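Local coordinates for protein yopT (Bacillus subtilis, PDB 2DLB) that is of unknown function and forms a homodimer in which a beta sheet runs on from one subunit into the other, at residues 42-45 against 51-54. Numbering follows the deposited sequence.
Sequences EVSF and SVEN
With CG of Asn-54 turned opposite its carbonyl carbon and beside the backbone N (chi1 -55°), the amide presents its oxygen to Ser-44, OD1 coming within 3.1 Å of Ser-44 CB. Glu-42, an extended chain whose CG stands trans to the backbone N (chi1 -173°), comes obliquely alongside Asn-54 on a different side from Ser-44, its OE2 3.7 Å from Asn-54 CB, so the carboxylate meets the methylene, not the amide; the two planes are 41° apart. These side chains line one face of a beta hairpin in which strand 42-46 pairs antiparallel with the start of strand 52-69. Ser-44 and Asn-54 form a non-hydrogen-bonded pair, their CA atoms 4.2 Å apart, and the neighbouring Phe-45 and Glu-53 form the hydrogen-bonded one. Phe-45 N donates to Glu-53 O at 2.9 Å, and Glu-53 N returns a bond to Phe-45 O at 3.0 Å; both near straight, they close the reciprocal ring that sets the register. Each carbonyl also receives a CA-H: Ser-44 CA approaches Glu-53 O, while Val-52 CA approaches Phe-45 O. On the face of Phe-45 and Glu-53 the two side chains diverge, the buried phenyl ring packing on Leu-10 and Leu-12 of strand 3-19 and the carboxylate forming a salt bridge to Lys-47 through OE1. Residues 42-45 also pair antiparallel with a strand of the second subunit, where Val-43 and Ser-44 meet Val-43 and Ser-44 of that chain, so the hairpin carries the sheet across the dimer interface. On the Asn-54 face, Val-52 completes the row as its CG1 methyl touches Ser-44 CB at 3.9 Å.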
ATOM      1  N   GLU A  42       2.252   8.043   5.553  1.00  6.86           N
ATOM      2  CA  GLU A  42       1.509   8.428   4.333  1.00  6.59           C
ATOM      3  C   GLU A  42       1.931   7.562   3.184  1.00  7.16           C
ATOM      4  O   GLU A  42       3.133   7.345   2.951  1.00  8.43           O
ATOM      5  CB  GLU A  42       1.758   9.912   4.014  1.00  7.92           C
ATOM      6  CG  GLU A  42       0.901  10.490   2.864  1.00 10.04           C
ATOM      7  CD  GLU A  42       1.065  11.987   2.759  1.00 10.51           C
ATOM      8  OE1 GLU A  42       2.187  12.475   2.637  1.00 15.81           O
ATOM      9  OE2 GLU A  42       0.077  12.715   2.853  1.00 10.88           O
ATOM     10  N   VAL A  43       0.959   7.057   2.447  1.00  7.74           N
ATOM     11  CA  VAL A  43       1.145   6.258   1.248  1.00  7.50           C
ATOM     12  C   VAL A  43       0.482   6.983   0.081  1.00  6.50           C
ATOM     13  O   VAL A  43      -0.545   7.623   0.221  1.00  8.10           O
ATOM     14  CB  VAL A  43       0.582   4.836   1.440  1.00  7.80           C
ATOM     15  CG1 VAL A  43      -0.919   4.815   1.722  1.00  9.81           C
ATOM     16  CG2 VAL A  43       0.946   3.933   0.253  1.00  9.37           C
ATOM     17  N   SER A  44       1.113   6.880  -1.083  1.00  7.25           N
ATOM     18  CA  SER A  44       0.556   7.484  -2.280  1.00  7.40           C
ATOM     19  C   SER A  44       0.469   6.474  -3.394  1.00  7.24           C
ATOM     20  O   SER A  44       1.295   5.558  -3.502  1.00  9.03           O
ATOM     21  CB  SER A  44       1.402   8.686  -2.689  1.00 11.91           C
ATOM     22  OG  SER A  44       2.567   8.536  -3.322  1.00 22.52           O
ATOM     23  N   PHE A  45      -0.544   6.618  -4.226  1.00  6.32           N
ATOM     24  CA  PHE A  45      -0.768   5.760  -5.386  1.00  6.66           C
ATOM     25  C   PHE A  45      -0.669   6.588  -6.665  1.00  6.86           C
ATOM     26  O   PHE A  45      -1.303   7.632  -6.764  1.00  7.39           O
ATOM     27  CB  PHE A  45      -2.131   5.085  -5.339  1.00  7.49           C
ATOM     28  CG  PHE A  45      -2.200   4.040  -4.249  1.00  7.47           C
ATOM     29  CD1 PHE A  45      -2.465   4.376  -2.972  1.00  7.22           C
ATOM     30  CD2 PHE A  45      -1.928   2.722  -4.578  1.00 10.76           C
ATOM     31  CE1 PHE A  45      -2.465   3.418  -1.979  1.00  7.69           C
ATOM     32  CE2 PHE A  45      -1.951   1.773  -3.583  1.00 12.72           C
ATOM     33  CZ  PHE A  45      -2.213   2.100  -2.286  1.00 10.00           C
ATOM     34  N   SER A  51      -2.652  10.503 -12.185  1.00  7.62           N
ATOM     35  CA  SER A  51      -2.744  11.334 -11.003  1.00  8.37           C
ATOM     36  C   SER A  51      -2.245  10.576  -9.779  1.00  7.99           C
ATOM     37  O   SER A  51      -2.283   9.364  -9.774  1.00 10.13           O
ATOM     38  CB  SER A  51      -4.181  11.791 -10.818  1.00 11.23           C
ATOM     39  OG  SER A  51      -5.044  10.764 -10.443  1.00 13.64           O
ATOM     40  N   VAL A  52      -1.793  11.318  -8.795  1.00  7.75           N
ATOM     41  CA  VAL A  52      -1.263  10.743  -7.553  1.00  7.93           C
ATOM     42  C   VAL A  52      -2.193  11.099  -6.425  1.00  8.04           C
ATOM     43  O   VAL A  52      -2.565  12.278  -6.268  1.00 10.99           O
ATOM     44  CB  VAL A  52       0.163  11.245  -7.313  1.00 10.10           C
ATOM     45  CG1 VAL A  52       0.606  10.790  -5.922  1.00 12.05           C
ATOM     46  CG2 VAL A  52       1.082  10.773  -8.440  1.00 12.78           C
ATOM     47  N   GLU A  53      -2.568  10.120  -5.637  1.00  6.77           N
ATOM     48  CA  GLU A  53      -3.419  10.349  -4.477  1.00  6.67           C
ATOM     49  C   GLU A  53      -2.689   9.885  -3.207  1.00  6.44           C
ATOM     50  O   GLU A  53      -2.185   8.756  -3.164  1.00  7.13           O
ATOM     51  CB  GLU A  53      -4.757   9.655  -4.615  1.00  7.66           C
ATOM     52  CG  GLU A  53      -5.750   9.991  -3.528  1.00  8.47           C
ATOM     53  CD  GLU A  53      -7.153   9.462  -3.696  1.00 10.09           C
ATOM     54  OE1 GLU A  53      -7.377   8.772  -4.718  1.00 11.45           O
ATOM     55  OE2 GLU A  53      -7.988   9.716  -2.787  1.00 12.20           O
ATOM     56  N   ASN A  54      -2.700  10.743  -2.179  1.00  7.86           N
ATOM     57  CA  ASN A  54      -2.086  10.465  -0.896  1.00  7.06           C
ATOM     58  C   ASN A  54      -3.111  10.117   0.165  1.00  6.64           C
ATOM     59  O   ASN A  54      -4.226  10.676   0.197  1.00  8.35           O
ATOM     60  CB  ASN A  54      -1.333  11.712  -0.403  1.00  8.40           C
ATOM     61  CG  ASN A  54      -0.331  12.211  -1.400  1.00 14.75           C
ATOM     62  OD1 ASN A  54       0.284  11.480  -2.135  1.00 25.57           O
ATOM     63  ND2 ASN A  54      -0.280  13.508  -1.489  1.00 19.96           N
TER